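Local coordinates for protein quinone oxidoreductase (Coxiella burnetii, PDB 3TQH) that binds NADPH and probably uses it to reduce quinones, as expected of a zeta-crystallin-like member of the medium-chain dehydrogenase/reductase superfamily, at residues A132-A137 with G166-Q171; N146-K151 with V216-D221; V180-S185 with A190-L195. All coordinates share one frame; numbering follows the deposited sequence.

Contact 1 of 3, residues A132-A137 with G166-Q171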
loop_
_atom_site.group_PDB
_atom_site.type_symbol
_atom_site.label_atom_id
_atom_site.label_comp_id
_atom_site.label_asym_id
_atom_site.label_seq_id
_atom_site.Cartn_x
_atom_site.Cartn_y
_atom_site.Cartn_z
ATOM N N ALA A 132 -10.324 -2.424 -4.271
ATOM C CA ALA A 132 -9.978 -1.820 -2.980
ATOM C C ALA A 132 -8.577 -2.216 -2.531
ATOM O O ALA A 132 -7.975 -1.539 -1.713
ATOM C CB ALA A 132 -10.996 -2.215 -1.913
ATOM N N SER A 133 -8.062 -3.316 -3.065
ATOM C CA SER A 133 -6.742 -3.821 -2.690
ATOM C C SER A 133 -5.603 -3.162 -3.465
ATOM O O SER A 133 -4.439 -3.286 -3.088
ATOM C CB SER A 133 -6.694 -5.336 -2.885
ATOM O OG SER A 133 -7.582 -5.988 -1.987
ATOM N N LEU A 134 -5.946 -2.447 -4.528
ATOM C CA LEU A 134 -4.960 -1.950 -5.484
ATOM C C LEU A 134 -4.345 -0.564 -5.200
ATOM O O LEU A 134 -3.137 -0.409 -5.347
ATOM C CB LEU A 134 -5.575 -1.962 -6.891
ATOM C CG LEU A 134 -4.647 -1.740 -8.085
ATOM C CD1 LEU A 134 -3.548 -2.794 -8.158
ATOM C CD2 LEU A 134 -5.460 -1.718 -9.366
ATOM N N PRO A 135 -5.156 0.447 -4.821
ATOM C CA PRO A 135 -4.661 1.831 -4.851
ATOM C C PRO A 135 -3.346 2.124 -4.112
ATOM O O PRO A 135 -2.386 2.556 -4.748
ATOM C CB PRO A 135 -5.821 2.624 -4.241
ATOM C CG PRO A 135 -7.010 1.844 -4.603
ATOM C CD PRO A 135 -6.586 0.415 -4.467
ATOM N N THR A 136 -3.283 1.886 -2.803
ATOM C CA THR A 136 -2.067 2.208 -2.053
ATOM C C THR A 136 -0.886 1.342 -2.503
ATOM O O THR A 136 0.151 1.872 -2.901
ATOM C CB THR A 136 -2.260 2.096 -0.518
ATOM O OG1 THR A 136 -3.095 3.168 -0.062
ATOM C CG2 THR A 136 -0.909 2.181 0.201
ATOM N N ALA A 137 -1.058 0.023 -2.450
ATOM C CA ALA A 137 0.024 -0.921 -2.774
ATOM C C ALA A 137 0.535 -0.732 -4.191
ATOM O O ALA A 137 1.741 -0.661 -4.417
ATOM C CB ALA A 137 -0.439 -2.359 -2.578
ATOM N N GLY A 166 5.355 -5.194 -2.370
ATOM C CA GLY A 166 6.399 -6.004 -2.997
ATOM C C GLY A 166 5.941 -6.861 -4.164
ATOM O O GLY A 166 6.529 -6.802 -5.248
ATOM N N HIS A 167 4.890 -7.652 -3.953
ATOM C CA HIS A 167 4.451 -8.617 -4.966
ATOM C C HIS A 167 3.996 -7.934 -6.250
ATOM O O HIS A 167 4.108 -8.516 -7.337
ATOM C CB HIS A 167 3.381 -9.581 -4.417
ATOM C CG HIS A 167 1.974 -9.064 -4.471
ATOM N ND1 HIS A 167 1.496 -8.100 -3.608
ATOM C CD2 HIS A 167 0.922 -9.430 -5.241
ATOM C CE1 HIS A 167 0.220 -7.875 -3.864
ATOM N NE2 HIS A 167 -0.153 -8.669 -4.851
ATOM N N LEU A 168 3.512 -6.701 -6.122
ATOM C CA LEU A 168 3.150 -5.889 -7.280
ATOM C C LEU A 168 4.401 -5.321 -7.949
ATOM O O LEU A 168 4.526 -5.367 -9.179
ATOM C CB LEU A 168 2.192 -4.763 -6.877
ATOM C CG LEU A 168 0.787 -5.225 -6.460
ATOM C CD1 LEU A 168 -0.086 -4.055 -6.008
ATOM C CD2 LEU A 168 0.104 -5.979 -7.595
ATOM N N ALA A 169 5.315 -4.794 -7.129
ATOM C CA ALA A 169 6.573 -4.213 -7.602
ATOM C C ALA A 169 7.380 -5.222 -8.403
ATOM O O ALA A 169 7.898 -4.906 -9.471
ATOM C CB ALA A 169 7.398 -3.694 -6.422
ATOM N N ILE A 170 7.474 -6.441 -7.887
ATOM C CA ILE A 170 8.136 -7.526 -8.607
ATOM C C ILE A 170 7.543 -7.740 -9.995
ATOM O O ILE A 170 8.274 -7.886 -10.973
ATOM C CB ILE A 170 8.051 -8.857 -7.835
ATOM C CG1 ILE A 170 8.969 -8.808 -6.608
ATOM C CG2 ILE A 170 8.414 -10.035 -8.764
ATOM C CD1 ILE A 170 8.831 -10.006 -5.693
ATOM N N GLN A 171 6.221 -7.765 -10.080
ATOM C CA GLN A 171 5.561 -7.996 -11.363
ATOM C C GLN A 171 5.790 -6.814 -12.290
ATOM O O GLN A 171 6.103 -6.995 -13.464
ATOM C CB GLN A 171 4.072 -8.211 -11.179
ATOM C CG GLN A 171 3.730 -9.452 -10.427
ATOM C CD GLN A 171 2.255 -9.531 -10.143
ATOM O OE1 GLN A 171 1.482 -9.923 -11.010
ATOM N NE2 GLN A 171 1.851 -9.150 -8.930
#

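Contact 2 of 3, residues N146-K151 with V216-D221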
loop_
_atom_site.group_PDB
_atom_site.type_symbol
_atom_site.label_atom_id
_atom_site.label_comp_id
_atom_site.label_asym_id
_atom_site.label_seq_id
_atom_site.Cartn_x
_atom_site.Cartn_y
_atom_site.Cartn_z
ATOM N N ASN A 146 9.470 4.052 -10.588
ATOM C CA ASN A 146 9.689 5.289 -11.361
ATOM C C ASN A 146 10.732 6.209 -10.723
ATOM O O ASN A 146 11.563 6.777 -11.417
ATOM C CB ASN A 146 8.391 6.088 -11.534
ATOM C CG ASN A 146 7.418 5.459 -12.532
ATOM O OD1 ASN A 146 7.728 4.482 -13.221
ATOM N ND2 ASN A 146 6.223 6.034 -12.607
ATOM N N GLN A 147 10.679 6.373 -9.407
ATOM C CA GLN A 147 11.702 7.156 -8.701
ATOM C C GLN A 147 13.113 6.579 -8.945
ATOM O O GLN A 147 14.081 7.328 -9.108
ATOM C CB GLN A 147 11.390 7.218 -7.202
ATOM C CG GLN A 147 12.383 8.025 -6.374
ATOM C CD GLN A 147 12.350 9.512 -6.691
ATOM O OE1 GLN A 147 13.185 10.024 -7.449
ATOM N NE2 GLN A 147 11.382 10.214 -6.111
ATOM N N ALA A 148 13.210 5.249 -8.990
ATOM C CA ALA A 148 14.469 4.554 -9.296
ATOM C C ALA A 148 14.848 4.570 -10.784
ATOM O O ALA A 148 15.928 4.097 -11.142
ATOM C CB ALA A 148 14.408 3.116 -8.803
ATOM N N GLU A 149 13.972 5.094 -11.642
ATOM C CA GLU A 149 14.223 5.158 -13.083
ATOM C C GLU A 149 14.699 3.814 -13.646
ATOM O O GLU A 149 15.681 3.730 -14.380
ATOM C CB GLU A 149 15.226 6.269 -13.405
ATOM C CG GLU A 149 14.759 7.666 -13.006
ATOM C CD GLU A 149 15.632 8.759 -13.602
ATOM O OE1 GLU A 149 16.754 8.448 -14.071
ATOM O OE2 GLU A 149 15.194 9.932 -13.614
ATOM N N VAL A 150 13.976 2.765 -13.290
ATOM C CA VAL A 150 14.259 1.422 -13.764
ATOM C C VAL A 150 14.044 1.284 -15.282
ATOM O O VAL A 150 12.989 1.647 -15.802
ATOM C CB VAL A 150 13.375 0.418 -12.992
ATOM C CG1 VAL A 150 13.190 -0.863 -13.775
ATOM C CG2 VAL A 150 13.976 0.153 -11.621
ATOM N N LYS A 151 15.062 0.777 -15.980
ATOM C CA LYS A 151 14.995 0.499 -17.424
ATOM C C LYS A 151 15.287 -0.978 -17.675
ATOM O O LYS A 151 15.765 -1.670 -16.781
ATOM C CB LYS A 151 16.037 1.330 -18.184
ATOM C CG LYS A 151 15.795 2.832 -18.216
ATOM C CD LYS A 151 16.973 3.538 -18.900
ATOM C CE LYS A 151 16.674 5.007 -19.245
ATOM N NZ LYS A 151 17.608 5.566 -20.295
ATOM N N VAL A 216 23.992 -3.673 -7.798
ATOM C CA VAL A 216 22.602 -3.546 -8.187
ATOM C C VAL A 216 22.340 -2.094 -8.608
ATOM O O VAL A 216 22.959 -1.175 -8.073
ATOM C CB VAL A 216 21.701 -4.003 -6.993
ATOM C CG1 VAL A 216 20.441 -3.185 -6.878
ATOM C CG2 VAL A 216 21.390 -5.492 -7.104
ATOM N N ASP A 217 21.446 -1.899 -9.578
ATOM C CA ASP A 217 21.101 -0.557 -10.080
ATOM C C ASP A 217 20.084 0.169 -9.191
ATOM O O ASP A 217 20.115 1.389 -9.080
ATOM C CB ASP A 217 20.557 -0.633 -11.509
ATOM C CG ASP A 217 21.575 -1.171 -12.494
ATOM O OD1 ASP A 217 22.444 -0.391 -12.953
ATOM O OD2 ASP A 217 21.503 -2.376 -12.819
ATOM N N ALA A 218 19.172 -0.571 -8.575
ATOM C CA ALA A 218 18.193 0.036 -7.683
ATOM C C ALA A 218 17.795 -0.924 -6.579
ATOM O O ALA A 218 17.696 -2.122 -6.799
ATOM C CB ALA A 218 16.963 0.482 -8.458
ATOM N N VAL A 219 17.593 -0.377 -5.387
ATOM C CA VAL A 219 17.028 -1.111 -4.279
ATOM C C VAL A 219 15.687 -0.475 -3.956
ATOM O O VAL A 219 15.643 0.702 -3.618
ATOM C CB VAL A 219 17.925 -1.026 -3.030
ATOM C CG1 VAL A 219 17.212 -1.633 -1.809
ATOM C CG2 VAL A 219 19.298 -1.695 -3.289
ATOM N N ILE A 220 14.600 -1.237 -4.092
ATOM C CA ILE A 220 13.302 -0.814 -3.589
ATOM C C ILE A 220 13.191 -1.359 -2.174
ATOM O O ILE A 220 12.831 -2.521 -1.965
ATOM C CB ILE A 220 12.125 -1.313 -4.449
ATOM C CG1 ILE A 220 12.357 -1.005 -5.941
ATOM C CG2 ILE A 220 10.831 -0.669 -3.977
ATOM C CD1 ILE A 220 12.681 0.459 -6.240
ATOM N N ASP A 221 13.538 -0.518 -1.206
ATOM C CA ASP A 221 13.604 -0.930 0.188
ATOM C C ASP A 221 12.237 -0.750 0.846
ATOM O O ASP A 221 11.819 0.375 1.142
ATOM C CB ASP A 221 14.668 -0.126 0.936
ATOM C CG ASP A 221 14.576 -0.295 2.434
ATOM O OD1 ASP A 221 14.259 -1.417 2.885
ATOM O OD2 ASP A 221 14.817 0.690 3.169
#

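Contact 3 of 3, residues V180-S185 with A190-L195. With NDP (NADPH dihydro-nicotinamide-adenine-dinucleotide phosphate), chain B.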
loop_
_atom_site.group_PDB
_atom_site.type_symbol
_atom_site.label_atom_id
_atom_site.label_comp_id
_atom_site.label_asym_id
_atom_site.label_seq_id
_atom_site.Cartn_x
_atom_site.Cartn_y
_atom_site.Cartn_z
ATOM N N VAL A 180 15.151 -9.096 -11.457
ATOM C CA VAL A 180 14.573 -8.847 -10.141
ATOM C C VAL A 180 15.140 -9.812 -9.107
ATOM O O VAL A 180 15.004 -11.031 -9.238
ATOM C CB VAL A 180 13.029 -8.947 -10.163
ATOM C CG1 VAL A 180 12.457 -8.958 -8.743
ATOM C CG2 VAL A 180 12.442 -7.785 -10.947
ATOM N N ILE A 181 15.790 -9.238 -8.097
ATOM C CA ILE A 181 16.250 -9.957 -6.917
ATOM C C ILE A 181 15.317 -9.545 -5.790
ATOM O O ILE A 181 14.904 -8.385 -5.720
ATOM C CB ILE A 181 17.702 -9.562 -6.523
ATOM C CG1 ILE A 181 18.645 -9.646 -7.728
ATOM C CG2 ILE A 181 18.207 -10.448 -5.397
ATOM C CD1 ILE A 181 20.083 -9.185 -7.438
ATOM N N THR A 182 14.979 -10.470 -4.901
ATOM C CA THR A 182 14.110 -10.118 -3.783
ATOM C C THR A 182 14.442 -10.906 -2.534
ATOM O O THR A 182 15.104 -11.934 -2.611
ATOM C CB THR A 182 12.615 -10.329 -4.134
ATOM O OG1 THR A 182 11.800 -9.837 -3.062
ATOM C CG2 THR A 182 12.308 -11.811 -4.370
ATOM N N THR A 183 13.967 -10.415 -1.392
ATOM C CA THR A 183 14.137 -11.106 -0.116
ATOM C C THR A 183 12.792 -11.587 0.429
ATOM O O THR A 183 11.828 -10.826 0.475
ATOM C CB THR A 183 14.839 -10.214 0.933
ATOM O OG1 THR A 183 14.198 -8.936 0.992
ATOM C CG2 THR A 183 16.308 -10.021 0.576
ATOM N N ALA A 184 12.744 -12.853 0.839
ATOM C CA ALA A 184 11.550 -13.435 1.434
ATOM C C ALA A 184 11.869 -14.731 2.190
ATOM O O ALA A 184 12.965 -15.275 2.073
ATOM C CB ALA A 184 10.527 -13.699 0.360
ATOM N N SER A 185 10.903 -15.217 2.965
ATOM C CA SER A 185 10.988 -16.548 3.582
ATOM C C SER A 185 11.084 -17.641 2.523
ATOM O O SER A 185 10.618 -17.463 1.400
ATOM C CB SER A 185 9.754 -16.823 4.450
ATOM O OG SER A 185 9.698 -15.922 5.537
ATOM N N ALA A 190 8.896 -19.958 -4.029
ATOM C CA ALA A 190 8.150 -20.438 -5.201
ATOM C C ALA A 190 7.103 -19.428 -5.694
ATOM O O ALA A 190 6.923 -19.242 -6.896
ATOM C CB ALA A 190 7.486 -21.772 -4.886
ATOM N N PHE A 191 6.415 -18.784 -4.757
ATOM C CA PHE A 191 5.434 -17.749 -5.074
ATOM C C PHE A 191 6.074 -16.594 -5.855
ATOM O O PHE A 191 5.545 -16.149 -6.870
ATOM C CB PHE A 191 4.798 -17.246 -3.767
ATOM C CG PHE A 191 3.857 -16.089 -3.936
ATOM C CD1 PHE A 191 2.556 -16.291 -4.369
ATOM C CD2 PHE A 191 4.260 -14.796 -3.622
ATOM C CE1 PHE A 191 1.670 -15.214 -4.510
ATOM C CE2 PHE A 191 3.384 -13.718 -3.760
ATOM C CZ PHE A 191 2.089 -13.931 -4.205
ATOM N N LEU A 192 7.227 -16.131 -5.387
ATOM C CA LEU A 192 7.889 -14.981 -5.993
ATOM C C LEU A 192 8.579 -15.313 -7.320
ATOM O O LEU A 192 8.607 -14.486 -8.228
ATOM C CB LEU A 192 8.881 -14.359 -5.001
ATOM C CG LEU A 192 8.231 -13.771 -3.749
ATOM C CD1 LEU A 192 9.296 -13.228 -2.787
ATOM C CD2 LEU A 192 7.216 -12.684 -4.119
ATOM N N LYS A 193 9.128 -16.518 -7.433
ATOM C CA LYS A 193 9.691 -16.979 -8.704
ATOM C C LYS A 193 8.616 -16.939 -9.781
ATOM O O LYS A 193 8.843 -16.405 -10.872
ATOM C CB LYS A 193 10.260 -18.392 -8.581
ATOM C CG LYS A 193 11.606 -18.457 -7.854
ATOM C CD LYS A 193 12.789 -18.329 -8.813
ATOM C CE LYS A 193 14.116 -18.544 -8.099
ATOM N NZ LYS A 193 15.217 -18.865 -9.058
ATOM N N ALA A 194 7.442 -17.476 -9.453
ATOM C CA ALA A 194 6.307 -17.510 -10.382
ATOM C C ALA A 194 5.818 -16.114 -10.803
ATOM O O ALA A 194 5.282 -15.957 -11.901
ATOM C CB ALA A 194 5.156 -18.324 -9.786
ATOM N N LEU A 195 6.003 -15.115 -9.940
ATOM C CA LEU A 195 5.634 -13.726 -10.267
ATOM C C LEU A 195 6.694 -12.980 -11.086
ATOM O O LEU A 195 6.427 -11.890 -11.586
ATOM C CB LEU A 195 5.330 -12.922 -8.998
ATOM C CG LEU A 195 4.099 -13.295 -8.169
ATOM C CD1 LEU A 195 3.876 -12.226 -7.117
ATOM C CD2 LEU A 195 2.861 -13.458 -9.028
HETATM P PA NDP B . 3.451 -5.784 4.171
HETATM O O1A NDP B . 3.003 -5.961 5.566
HETATM O O2A NDP B . 2.409 -6.195 3.211
HETATM O O5B NDP B . 4.777 -6.649 3.901
HETATM C C5B NDP B . 4.875 -7.947 4.456
HETATM C C4B NDP B . 6.053 -8.685 3.839
HETATM O O4B NDP B . 7.252 -8.225 4.427
HETATM C C3B NDP B . 6.027 -10.193 4.052
HETATM O O3B NDP B . 5.720 -10.839 2.836
HETATM C C2B NDP B . 7.422 -10.552 4.555
HETATM O O2B NDP B . 8.016 -11.601 3.823
HETATM C C1B NDP B . 8.202 -9.263 4.358
HETATM N N9A NDP B . 9.251 -9.019 5.360
HETATM C C8A NDP B . 9.078 -8.819 6.707
HETATM N N7A NDP B . 10.285 -8.602 7.267
HETATM C C5A NDP B . 11.224 -8.661 6.301
HETATM C C6A NDP B . 12.604 -8.516 6.342
HETATM N N6A NDP B . 13.203 -8.275 7.496
HETATM N N1A NDP B . 13.335 -8.632 5.182
HETATM C C2A NDP B . 12.685 -8.886 3.983
HETATM N N3A NDP B . 11.308 -9.023 3.939
HETATM C C4A NDP B . 10.590 -8.916 5.091
HETATM O O3 NDP B . 3.918 -4.263 3.915
HETATM P PN NDP B . 3.659 -3.379 2.590
HETATM O O1N NDP B . 2.236 -2.980 2.546
HETATM O O2N NDP B . 4.263 -3.986 1.395
HETATM O O5D NDP B . 4.517 -2.076 2.978
HETATM C C5D NDP B . 5.884 -2.161 3.328
HETATM C C4D NDP B . 6.316 -0.879 4.032
HETATM O O4D NDP B . 6.156 0.231 3.169
HETATM C C3D NDP B . 5.479 -0.615 5.275
HETATM O O3D NDP B . 6.322 -0.236 6.338
HETATM C C2D NDP B . 4.546 0.505 4.865
HETATM O O2D NDP B . 4.160 1.321 5.955
HETATM C C1D NDP B . 5.380 1.234 3.807
HETATM N N1N NDP B . 4.601 1.991 2.800
HETATM C C2N NDP B . 4.957 3.297 2.568
HETATM C C3N NDP B . 4.253 4.112 1.685
HETATM C C7N NDP B . 4.656 5.537 1.443
HETATM O O7N NDP B . 3.891 6.313 0.545
HETATM N N7N NDP B . 5.711 6.044 2.079
HETATM C C4N NDP B . 3.066 3.527 0.973
HETATM C C5N NDP B . 2.737 2.097 1.260
HETATM C C6N NDP B . 3.533 1.398 2.164
HETATM P P2B NDP B . 8.225 -13.060 4.474
HETATM O O1X NDP B . 8.599 -14.018 3.372
HETATM O O2X NDP B . 6.942 -13.530 5.117
HETATM O O3X NDP B . 9.321 -13.055 5.505
#

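Contact 1 of 3, residues A132-A137 with G166-Q171
L168 reaches from helix 164-175 to A137 and L134, and its CD1 methyl does the touching. The tight part is at A137: L168 CD1 lies 3.8 Å from A137 CB and equally close to A137 C, so the methyl rests against the early part of helix 135-147. Next to it the packing is looser, with L134 CD1 stopping 4.3 Å from L168 CD1. L168 CG stands beside its own backbone N (chi1 -69°), and CD1 continues extended from CA toward the other helix. The looser side still faces protein, not solvent, because L134 also packs on M96 and I289. L134, P135 and T136 pack on strands 74-82 and 94-98, so the contact probably lies near the junction of the GroES-like part with the Rossmann-type domain. G166 ends a glycine pattern consistent with a dinucleotide-binding loop, while T136, hydrogen-bonded to D74, touches the NADPH. L168 CG also lies 3.7 Å above the plane of the H167 imidazole, toward its rim. That ring is held at both nitrogens, ND1 by G163 O and NE2 by the backbone N of E290, a pattern consistent with a proton on ND1. Q171 folds back along its helix, and its NE2 bonds H167 O at 2.8 Å with a fairly straight N-H (163°). The amide approaches from above the carbonyl plane, 49° out of it, and its OE1 takes R288 N.

Contact 2 of 3, residues N146-K151 with V216-D221
A148 CB and A218 CB meet methyl to methyl at 3.7 Å, with no ring or amide taking part. The two bonds to these methyls point at each other where the two backbones are also nearest. With so little side chain on either residue, the end of helix 135-147 can come down close on the strand. I220 adds a second touch from further along the strand, its CD1 lying 4.1 Å from A148 CB. I220 leaves the strand beside A148 rather than at it; CG1 stands beside the backbone N (chi1 -50°), and a second bend at chi2 (-53°) turns CD1 back toward the alanine. V150 gives the loosest touch, its CG2 standing 4.4 Å from A218 CB at the partly exposed margin of the contact.

The helix ends in a Schellman motif: E149 has a positive phi (49°), and one of the two bonds back into the last turn joins its N to N146 O (2.9 Å). A148 faces the sheet and E149 is exposed. Strand 216-221 turns a corner at D217, whose OD2 takes V155 N.

V219 points to the other side of the sheet, onto I241. I220 packs on V156 and I158 of strand 155-158 and on A144 and L145 of the helix. As in a Rossmann-type domain, a parallel sheet with helices packed on it, A148 and V150, at the end of the helix and just past it, lie over strands 239-243, 216-221 and 155-158, adjacent in the sheet.

Contact 3 of 3, residues V180-S185 with A190-L195
S185 grips the 2'-phosphate of NADPH twice. Its backbone N donates to NDP O1X at 2.6 Å in a nearly straight bond (169°), and its hydroxyl OG donates to NDP O3X at 2.9 Å. Both donors face the same phosphate because OG is turned beside the backbone N (chi1 -64°). T183, on the opposite side of the strand from L192, brings its OG1 within 3.4 Å of NDP C2A at the adenine; that oxygen is itself hydrogen-bonded to H159 ND1 and A160 N.

Behind the phosphate the contact is apolar. From helix 186-195, L192 CD1 bridges the methyls of A184 (CB, 3.4 Å, close) and T182 (CG2, 3.7 Å). The T182 and L192 side chains cross at about a right angle. T182 turns its methyl to the leucine and its OG1 to I158 O. L192 also lies on I170 and C200, in the core between strand and helices.

The unit of strand 179-184, helix 186-195 and strand 199-202 is a Rossmann beta-alpha-beta crossover. The phosphate sits just past strand 179-184, the second strand of the Rossmann domain; binding of the 2'-phosphate there is characteristic of NADPH-dependent Rossmann enzymes.

Along the chain the segments of contacts 1 and 2 alternate, contact 1 closes before contact 3 opens, and contact 3 falls wholly within the span between the two segments of contact 2. Their centres lie about 14 to 17 Å apart. Contacts 1 and 2 share helix 135-147, one near its start, the other at its far end; their nearest atoms stay about 5 Å apart. Contacts 1 and 3 touch through I170 CD1 and L192 CD2, 3.5 Å apart, joining helix 164-175 to helix 186-195. Contacts 2 and 3 reach one sheet, where V216 meets I181. Contact 1 lies near the nicotinamide end and the likely domain junction, contact 3 holds the 2'-phosphate end, and contact 2 packs a helix end on the sheet.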